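Local structure of diguanylate cyclase DosC (Escherichia coli, 4ZVA) at residues Ala14-Ile25 and Tyr123-Phe134; Glu65-Ser73 and Phe134-Ala142. The protein is an oxygen-sensing diguanylate cyclase that makes the second messenger cyclic di-GMP, its activity probably governed by the haem of its globin domain. All blocks are in the same frame, centred on the assembly; numbering follows the deposited sequence.

Interaction 1 of 2, residues Ala14-Ile25 and Tyr123-Phe134; sequences ADPPIRAKAAEI and YSAAEKLQVYHF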
# COMPACT_ATOMS: atom_id res chain seq x y z
N ALA A 14 -1.62 -13.91 -11.34
CA ALA A 14 -1.68 -12.90 -12.39
C ALA A 14 -1.36 -13.50 -13.75
O ALA A 14 -0.33 -14.15 -13.92
CB ALA A 14 -0.73 -11.75 -12.07
N ASP A 15 -2.24 -13.28 -14.72
CA ASP A 15 -2.04 -13.83 -16.06
C ASP A 15 -0.78 -13.26 -16.70
O ASP A 15 -0.41 -12.12 -16.43
CB ASP A 15 -3.26 -13.55 -16.93
CG ASP A 15 -4.51 -14.25 -16.43
OD1 ASP A 15 -4.37 -15.33 -15.82
OD2 ASP A 15 -5.62 -13.72 -16.64
N PRO A 16 -0.10 -14.07 -17.53
CA PRO A 16 1.13 -13.63 -18.19
C PRO A 16 1.04 -12.28 -18.94
O PRO A 16 1.95 -11.48 -18.77
CB PRO A 16 1.42 -14.78 -19.17
CG PRO A 16 0.84 -15.98 -18.49
CD PRO A 16 -0.40 -15.48 -17.80
N PRO A 17 -0.04 -12.02 -19.72
CA PRO A 17 -0.05 -10.72 -20.41
C PRO A 17 -0.09 -9.53 -19.45
O PRO A 17 0.40 -8.46 -19.79
CB PRO A 17 -1.34 -10.78 -21.24
CG PRO A 17 -1.62 -12.22 -21.41
CD PRO A 17 -1.19 -12.85 -20.12
N ILE A 18 -0.68 -9.73 -18.27
CA ILE A 18 -0.79 -8.66 -17.29
C ILE A 18 0.54 -8.39 -16.61
O ILE A 18 0.96 -7.24 -16.47
CB ILE A 18 -1.84 -8.99 -16.21
CG1 ILE A 18 -3.22 -9.10 -16.86
CG2 ILE A 18 -1.85 -7.92 -15.13
CD1 ILE A 18 -3.59 -7.90 -17.71
N ARG A 19 1.22 -9.46 -16.19
CA ARG A 19 2.55 -9.32 -15.62
C ARG A 19 3.54 -8.77 -16.65
O ARG A 19 4.48 -8.06 -16.31
CB ARG A 19 3.05 -10.65 -15.07
CG ARG A 19 2.30 -11.11 -13.82
CD ARG A 19 2.91 -12.37 -13.22
NE ARG A 19 2.68 -13.55 -14.06
CZ ARG A 19 3.62 -14.11 -14.82
NH1 ARG A 19 4.84 -13.60 -14.84
NH2 ARG A 19 3.33 -15.18 -15.55
N ALA A 20 3.30 -9.09 -17.92
CA ALA A 20 4.18 -8.65 -18.99
C ALA A 20 4.11 -7.14 -19.16
O ALA A 20 5.13 -6.48 -19.35
CB ALA A 20 3.82 -9.33 -20.29
N LYS A 21 2.90 -6.59 -19.07
CA LYS A 21 2.71 -5.16 -19.22
C LYS A 21 3.19 -4.42 -17.97
O LYS A 21 3.66 -3.29 -18.06
CB LYS A 21 1.24 -4.84 -19.50
CG LYS A 21 0.77 -5.32 -20.86
CD LYS A 21 -0.68 -4.93 -21.12
CE LYS A 21 -1.12 -5.38 -22.50
NZ LYS A 21 -1.07 -6.86 -22.65
N ALA A 22 3.09 -5.08 -16.82
CA ALA A 22 3.63 -4.54 -15.58
C ALA A 22 5.15 -4.42 -15.68
O ALA A 22 5.74 -3.42 -15.25
CB ALA A 22 3.24 -5.42 -14.40
N ALA A 23 5.79 -5.44 -16.24
CA ALA A 23 7.23 -5.40 -16.45
C ALA A 23 7.60 -4.33 -17.47
O ALA A 23 8.61 -3.64 -17.32
CB ALA A 23 7.75 -6.76 -16.91
N GLU A 24 6.77 -4.18 -18.50
CA GLU A 24 7.01 -3.19 -19.54
C GLU A 24 6.99 -1.78 -18.95
O GLU A 24 7.88 -0.98 -19.21
CB GLU A 24 5.97 -3.31 -20.66
CG GLU A 24 6.32 -2.57 -21.95
CD GLU A 24 5.95 -1.10 -21.93
OE1 GLU A 24 5.09 -0.71 -21.11
OE2 GLU A 24 6.51 -0.34 -22.74
N ILE A 25 5.98 -1.50 -18.14
CA ILE A 25 5.86 -0.22 -17.47
C ILE A 25 7.08 0.05 -16.59
O ILE A 25 7.63 1.15 -16.60
CB ILE A 25 4.58 -0.15 -16.60
CG1 ILE A 25 3.34 -0.07 -17.49
CG2 ILE A 25 4.62 1.04 -15.67
CD1 ILE A 25 3.26 1.19 -18.31
N TYR A 123 -2.65 0.93 -22.94
CA TYR A 123 -3.35 -0.30 -22.63
C TYR A 123 -4.83 -0.02 -22.40
O TYR A 123 -5.21 1.13 -22.16
CB TYR A 123 -2.72 -0.99 -21.42
CG TYR A 123 -1.24 -1.27 -21.59
CD1 TYR A 123 -0.74 -1.68 -22.82
CD2 TYR A 123 -0.35 -1.11 -20.54
CE1 TYR A 123 0.61 -1.95 -22.99
CE2 TYR A 123 1.00 -1.37 -20.70
CZ TYR A 123 1.48 -1.79 -21.93
OH TYR A 123 2.82 -2.04 -22.11
N SER A 124 -5.67 -1.05 -22.46
CA SER A 124 -7.09 -0.88 -22.19
C SER A 124 -7.32 -0.62 -20.71
O SER A 124 -6.44 -0.88 -19.89
CB SER A 124 -7.89 -2.11 -22.63
OG SER A 124 -7.70 -3.19 -21.74
N ALA A 125 -8.49 -0.09 -20.37
CA ALA A 125 -8.81 0.21 -18.98
C ALA A 125 -8.78 -1.06 -18.13
O ALA A 125 -8.30 -1.04 -16.99
CB ALA A 125 -10.17 0.88 -18.88
N ALA A 126 -9.26 -2.16 -18.69
CA ALA A 126 -9.25 -3.45 -17.99
C ALA A 126 -7.82 -3.90 -17.73
O ALA A 126 -7.52 -4.44 -16.67
CB ALA A 126 -10.01 -4.50 -18.79
N GLU A 127 -6.94 -3.68 -18.70
CA GLU A 127 -5.54 -4.04 -18.55
C GLU A 127 -4.86 -3.15 -17.51
O GLU A 127 -4.10 -3.63 -16.67
CB GLU A 127 -4.81 -3.94 -19.89
CG GLU A 127 -5.21 -5.04 -20.86
CD GLU A 127 -4.64 -4.84 -22.25
OE1 GLU A 127 -4.22 -3.70 -22.57
OE2 GLU A 127 -4.62 -5.82 -23.02
N LYS A 128 -5.16 -1.85 -17.56
CA LYS A 128 -4.60 -0.90 -16.61
C LYS A 128 -4.94 -1.27 -15.17
O LYS A 128 -4.10 -1.20 -14.28
CB LYS A 128 -5.09 0.52 -16.91
CG LYS A 128 -4.56 1.11 -18.21
CD LYS A 128 -5.17 2.48 -18.47
CE LYS A 128 -4.62 3.11 -19.74
NZ LYS A 128 -5.30 4.40 -20.05
N LEU A 129 -6.19 -1.68 -14.95
CA LEU A 129 -6.65 -2.08 -13.63
C LEU A 129 -5.87 -3.27 -13.09
O LEU A 129 -5.43 -3.26 -11.94
CB LEU A 129 -8.14 -2.42 -13.67
CG LEU A 129 -8.74 -2.98 -12.37
CD1 LEU A 129 -8.68 -1.95 -11.25
CD2 LEU A 129 -10.17 -3.47 -12.59
N GLN A 130 -5.70 -4.28 -13.93
CA GLN A 130 -5.01 -5.50 -13.52
C GLN A 130 -3.51 -5.28 -13.36
O GLN A 130 -2.88 -5.86 -12.48
CB GLN A 130 -5.28 -6.61 -14.53
CG GLN A 130 -6.74 -7.05 -14.53
CD GLN A 130 -6.98 -8.27 -15.39
OE1 GLN A 130 -6.89 -8.21 -16.61
NE2 GLN A 130 -7.28 -9.40 -14.75
N VAL A 131 -2.93 -4.44 -14.22
CA VAL A 131 -1.51 -4.12 -14.11
C VAL A 131 -1.25 -3.32 -12.84
O VAL A 131 -0.28 -3.58 -12.12
CB VAL A 131 -1.01 -3.33 -15.34
CG1 VAL A 131 0.36 -2.74 -15.08
CG2 VAL A 131 -0.98 -4.23 -16.56
N TYR A 132 -2.11 -2.35 -12.57
CA TYR A 132 -2.00 -1.53 -11.37
C TYR A 132 -2.18 -2.38 -10.11
O TYR A 132 -1.46 -2.20 -9.13
CB TYR A 132 -3.03 -0.40 -11.42
CG TYR A 132 -3.05 0.49 -10.20
CD1 TYR A 132 -1.96 1.27 -9.86
CD2 TYR A 132 -4.19 0.58 -9.42
CE1 TYR A 132 -1.99 2.10 -8.75
CE2 TYR A 132 -4.24 1.41 -8.31
CZ TYR A 132 -3.13 2.16 -7.98
OH TYR A 132 -3.18 2.98 -6.88
N HIS A 133 -3.12 -3.32 -10.16
CA HIS A 133 -3.36 -4.22 -9.03
C HIS A 133 -2.14 -5.09 -8.73
O HIS A 133 -1.68 -5.15 -7.59
CB HIS A 133 -4.57 -5.11 -9.31
CG HIS A 133 -4.74 -6.23 -8.32
ND1 HIS A 133 -4.62 -7.55 -8.67
CD2 HIS A 133 -5.01 -6.21 -6.99
CE1 HIS A 133 -4.81 -8.31 -7.60
NE2 HIS A 133 -5.05 -7.52 -6.57
N PHE A 134 -1.63 -5.77 -9.75
CA PHE A 134 -0.43 -6.59 -9.60
C PHE A 134 0.73 -5.78 -9.05
O PHE A 134 1.46 -6.24 -8.18
CB PHE A 134 -0.04 -7.23 -10.93
CG PHE A 134 1.24 -8.02 -10.87
CD1 PHE A 134 1.24 -9.31 -10.36
CD2 PHE A 134 2.43 -7.48 -11.32
CE1 PHE A 134 2.41 -10.04 -10.30
CE2 PHE A 134 3.61 -8.21 -11.26
CZ PHE A 134 3.60 -9.49 -10.75
O HOH W 1 -3.26 -8.01 -21.68
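Lys21 meets the Tyr123 ring because its CG lies beside the backbone N (chi1 -68°) and its chain runs straight until it bends at the last torsion. CD then sits over the centre of the ring as a CH-pi contact, 3.6 Å from the Tyr123 centroid. Phe134 takes a different first torsion, CG anti to the backbone N (chi1 176°), and turns one face to Arg19. Arg19 CG lies over that face, toward the rim, 3.8 Å from the Phe134 centroid. The guanidinium end of Arg19 bends back, and NE donates to Ala14 O in the guanidinium plane (3.1 Å). This ties the start of helix 16-43 to the turn before it. Ala14 CB touches Phe134 CD1 at 3.6 Å, and Ala22 CB touches CD2.

Between the two rings, Val131 packs CG1 on Ala22 and CG2 on Lys21 CB. Ile18 crosses Gln130 at about a right angle, its CD1 3.5 Å from Gln130 OE1. The Lys21 ammonium makes a long salt bridge, NZ to Glu127 OE2 at 3.7 Å. A water closes the gap, accepting from NZ and donating to OE2. Glu127 is also half of a capping box with Ser124 at the start of helix 125-147. Ile25 CD1 touches Tyr123 CE2 and also packs on helix 100-119.

Helix segments 16-25 and 125-134 cross at -74°. Apolar and CH-pi contacts make up most of this contact. The charged ends of Lys21 and Glu127 meet beside the Tyr123 ring, and their long ion pair probably owes part of its hold to the water.

Interaction 2 of 2, residues Glu65-Ser73 and Phe134-Ala142; sequences ERWIINVLS and FSINSIDIA. With HEM (protoporphyrin IX containing Fe), chain C.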
# COMPACT_ATOMS: atom_id res chain seq x y z
N GLU A 65 15.91 2.24 -9.57
CA GLU A 65 15.57 1.73 -10.89
C GLU A 65 15.63 0.21 -10.93
O GLU A 65 14.72 -0.44 -11.44
CB GLU A 65 16.52 2.29 -11.95
CG GLU A 65 16.16 3.65 -12.48
CD GLU A 65 16.89 3.96 -13.78
OE1 GLU A 65 16.89 3.10 -14.68
OE2 GLU A 65 17.46 5.06 -13.89
N ARG A 66 16.71 -0.33 -10.39
CA ARG A 66 16.90 -1.77 -10.34
C ARG A 66 15.84 -2.42 -9.46
O ARG A 66 15.29 -3.47 -9.81
CB ARG A 66 18.30 -2.09 -9.81
CG ARG A 66 18.65 -3.57 -9.81
CD ARG A 66 20.01 -3.81 -9.16
NE ARG A 66 20.94 -2.72 -9.45
CZ ARG A 66 21.43 -1.88 -8.53
NH1 ARG A 66 21.08 -2.02 -7.26
NH2 ARG A 66 22.26 -0.92 -8.89
N TRP A 67 15.53 -1.78 -8.33
CA TRP A 67 14.54 -2.31 -7.40
C TRP A 67 13.17 -2.41 -8.06
O TRP A 67 12.51 -3.44 -8.00
CB TRP A 67 14.46 -1.44 -6.15
CG TRP A 67 13.63 -2.05 -5.05
CD1 TRP A 67 14.08 -2.77 -3.98
CD2 TRP A 67 12.20 -1.99 -4.91
NE1 TRP A 67 13.03 -3.16 -3.19
CE2 TRP A 67 11.86 -2.70 -3.74
CE3 TRP A 67 11.17 -1.41 -5.67
CZ2 TRP A 67 10.55 -2.84 -3.30
CZ3 TRP A 67 9.87 -1.55 -5.23
CH2 TRP A 67 9.56 -2.27 -4.06
N ILE A 68 12.75 -1.31 -8.68
CA ILE A 68 11.44 -1.24 -9.33
C ILE A 68 11.29 -2.31 -10.40
O ILE A 68 10.27 -3.00 -10.45
CB ILE A 68 11.21 0.15 -9.95
CG1 ILE A 68 11.08 1.20 -8.84
CG2 ILE A 68 9.96 0.15 -10.82
CD1 ILE A 68 11.13 2.63 -9.34
N ILE A 69 12.30 -2.45 -11.25
CA ILE A 69 12.27 -3.46 -12.30
C ILE A 69 12.23 -4.87 -11.72
O ILE A 69 11.44 -5.70 -12.16
CB ILE A 69 13.48 -3.33 -13.25
CG1 ILE A 69 13.44 -1.99 -13.99
CG2 ILE A 69 13.51 -4.48 -14.25
CD1 ILE A 69 14.65 -1.74 -14.86
N ASN A 70 13.08 -5.14 -10.73
CA ASN A 70 13.13 -6.48 -10.14
C ASN A 70 11.81 -6.90 -9.51
O ASN A 70 11.34 -8.02 -9.72
CB ASN A 70 14.24 -6.55 -9.09
CG ASN A 70 15.63 -6.65 -9.71
OD1 ASN A 70 15.80 -7.24 -10.77
ND2 ASN A 70 16.62 -6.07 -9.04
N VAL A 71 11.18 -5.98 -8.78
CA VAL A 71 9.94 -6.28 -8.09
C VAL A 71 8.77 -6.46 -9.05
O VAL A 71 8.03 -7.44 -8.97
CB VAL A 71 9.59 -5.18 -7.06
CG1 VAL A 71 8.17 -5.34 -6.55
CG2 VAL A 71 10.58 -5.21 -5.91
N LEU A 72 8.60 -5.51 -9.97
CA LEU A 72 7.45 -5.54 -10.87
C LEU A 72 7.58 -6.60 -11.96
O LEU A 72 6.58 -6.99 -12.57
CB LEU A 72 7.22 -4.16 -11.48
CG LEU A 72 6.84 -3.07 -10.47
CD1 LEU A 72 6.50 -1.76 -11.16
CD2 LEU A 72 5.68 -3.54 -9.60
N SER A 73 8.80 -7.08 -12.21
CA SER A 73 9.03 -8.12 -13.21
C SER A 73 9.20 -9.50 -12.58
O SER A 73 9.70 -10.42 -13.22
CB SER A 73 10.26 -7.79 -14.05
OG SER A 73 10.22 -6.46 -14.52
N PHE A 134 -1.63 -5.77 -9.75
CA PHE A 134 -0.43 -6.59 -9.60
C PHE A 134 0.73 -5.78 -9.05
O PHE A 134 1.46 -6.24 -8.18
CB PHE A 134 -0.04 -7.23 -10.93
CG PHE A 134 1.24 -8.02 -10.87
CD1 PHE A 134 1.24 -9.31 -10.36
CD2 PHE A 134 2.43 -7.48 -11.32
CE1 PHE A 134 2.41 -10.04 -10.30
CE2 PHE A 134 3.61 -8.21 -11.26
CZ PHE A 134 3.60 -9.49 -10.75
N SER A 135 0.87 -4.56 -9.56
CA SER A 135 1.95 -3.67 -9.14
C SER A 135 1.80 -3.25 -7.68
O SER A 135 2.78 -3.27 -6.93
CB SER A 135 1.99 -2.42 -10.03
OG SER A 135 2.26 -2.77 -11.39
N ILE A 136 0.59 -2.88 -7.28
CA ILE A 136 0.35 -2.48 -5.90
C ILE A 136 0.63 -3.64 -4.95
O ILE A 136 1.34 -3.48 -3.95
CB ILE A 136 -1.10 -1.98 -5.69
CG1 ILE A 136 -1.31 -0.64 -6.40
CG2 ILE A 136 -1.39 -1.82 -4.20
CD1 ILE A 136 -0.39 0.46 -5.91
N ASN A 137 0.08 -4.81 -5.26
CA ASN A 137 0.28 -5.98 -4.42
C ASN A 137 1.75 -6.40 -4.36
O ASN A 137 2.23 -6.84 -3.32
CB ASN A 137 -0.59 -7.14 -4.92
CG ASN A 137 -2.03 -7.01 -4.47
OD1 ASN A 137 -2.46 -5.96 -4.01
ND2 ASN A 137 -2.79 -8.09 -4.63
N SER A 138 2.45 -6.26 -5.48
CA SER A 138 3.88 -6.58 -5.54
C SER A 138 4.70 -5.63 -4.69
O SER A 138 5.61 -6.06 -3.97
CB SER A 138 4.38 -6.55 -6.99
OG SER A 138 3.79 -7.58 -7.75
N ILE A 139 4.41 -4.34 -4.78
CA ILE A 139 5.15 -3.35 -4.01
C ILE A 139 4.87 -3.52 -2.52
O ILE A 139 5.78 -3.43 -1.69
CB ILE A 139 4.80 -1.92 -4.46
CG1 ILE A 139 5.30 -1.68 -5.89
CG2 ILE A 139 5.41 -0.88 -3.52
CD1 ILE A 139 4.99 -0.31 -6.43
N ASP A 140 3.61 -3.79 -2.18
CA ASP A 140 3.22 -3.98 -0.79
C ASP A 140 3.83 -5.23 -0.15
O ASP A 140 4.28 -5.18 0.99
CB ASP A 140 1.70 -4.05 -0.67
CG ASP A 140 1.05 -2.68 -0.62
OD1 ASP A 140 1.78 -1.68 -0.43
OD2 ASP A 140 -0.19 -2.59 -0.77
N ILE A 141 3.85 -6.34 -0.89
CA ILE A 141 4.44 -7.57 -0.37
C ILE A 141 5.94 -7.38 -0.15
O ILE A 141 6.51 -7.89 0.81
CB ILE A 141 4.17 -8.79 -1.30
CG1 ILE A 141 4.57 -10.10 -0.61
CG2 ILE A 141 4.89 -8.68 -2.63
CD1 ILE A 141 3.63 -10.50 0.48
N ALA A 142 6.58 -6.62 -1.05
CA ALA A 142 8.00 -6.33 -0.92
C ALA A 142 8.27 -5.43 0.28
O ALA A 142 9.26 -5.62 0.99
CB ALA A 142 8.52 -5.68 -2.20
CHA HEM C . 19.56 2.59 0.01
CHB HEM C . 17.29 6.46 1.85
CHC HEM C . 13.05 4.32 0.91
CHD HEM C . 15.30 1.05 -1.86
C1A HEM C . 19.33 3.84 0.55
C2A HEM C . 20.33 4.84 0.90
C3A HEM C . 19.69 5.90 1.40
C4A HEM C . 18.27 5.62 1.40
CMA HEM C . 20.34 7.20 1.90
CAA HEM C . 21.86 4.73 0.71
CBA HEM C . 22.18 4.51 -0.76
CGA HEM C . 23.66 4.71 -0.99
O1A HEM C . 24.29 5.50 -0.24
O2A HEM C . 24.20 4.08 -1.94
C1B HEM C . 15.94 6.24 1.74
C2B HEM C . 14.89 7.17 2.09
C3B HEM C . 13.71 6.57 1.83
C4B HEM C . 13.99 5.25 1.30
CMB HEM C . 15.16 8.58 2.67
CAB HEM C . 12.26 7.09 2.01
CBB HEM C . 11.93 8.31 2.42
C1C HEM C . 13.27 3.31 0.01
C2C HEM C . 12.26 2.59 -0.74
C3C HEM C . 12.89 1.67 -1.50
C4C HEM C . 14.31 1.80 -1.26
CMC HEM C . 10.75 2.88 -0.61
CAC HEM C . 12.30 0.64 -2.50
CBC HEM C . 11.01 0.54 -2.82
C1D HEM C . 16.66 1.14 -1.62
C2D HEM C . 17.67 0.31 -2.23
C3D HEM C . 19.00 0.79 -1.65
C4D HEM C . 18.66 1.86 -0.74
CMD HEM C . 17.43 -0.82 -3.27
CAD HEM C . 20.43 0.26 -1.95
CBD HEM C . 20.52 -1.21 -1.54
CGD HEM C . 21.96 -1.63 -1.44
O1D HEM C . 22.22 -2.86 -1.37
O2D HEM C . 22.85 -0.74 -1.43
NA HEM C . 18.09 4.35 0.88
NB HEM C . 15.36 5.08 1.26
NC HEM C . 14.51 2.80 -0.34
ND HEM C . 17.28 2.04 -0.75
FE HEM C . 16.30 3.41 0.46
O HOH W 2 6.15 -9.06 -7.73
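Trp67 points the far end of its indole at helix 125-147, where CZ2 meets Ala142 CB at 3.7 Å and Ile139 CG2 comes to the ring edge. Its CG is anti to the backbone N (chi1 -170°), which brings the end of the indole to Ala142. The vinyl carbon CBC of the haem sits over one face, and Val71 CG2 of its own helix covers the opposite face. The closest approach to the haem is Trp67 CH2 to CBC, 3.4 Å. The indole NE1 hydrogen-bonds to Gln86 OE1. Cut back to an alanine, this residue would probably leave the haem vinyl and Ala142 without the ring they share, and Gln86 OE1 without its N-H donor.

Val71 CG1 leans on Ser138, 3.7 Å from its O. Leu72 CD2 lies 3.8 Å from Ser135 CA and also touches Ser138 CB and Ile139 CG1. Leu72 O meets the edge of the Phe134 ring in its plane, at CE2. Ser138 OG stands over the centre of one face of that ring and bonds back to Phe134 O (2.7 Å). A water donates to both Val71 O and Ser138 OG, bridging the helices. The helix segments cross at 114°, with Trp67 lining the haem pocket of this Protoglobin-family globin domain.

Both contacts seat another helix on helix 125-147, and Phe134 serves both. Interaction 1 uses the N-terminal part of that helix, with helix 16-43, and lies near the edge of the domain, partly buried. Interaction 2 uses its next turns, with helix 54-72, and lies near the centre of the chain, where every touching residue is buried. The chemistry follows. The outer contact mixes ring faces with charged side chains. The inner one is mostly aliphatic and aromatic, and through Trp67 it touches the haem. Each has a single bridging water. The two sites touch directly through Ala23 and Ser73, and both regions also reach the second subunit.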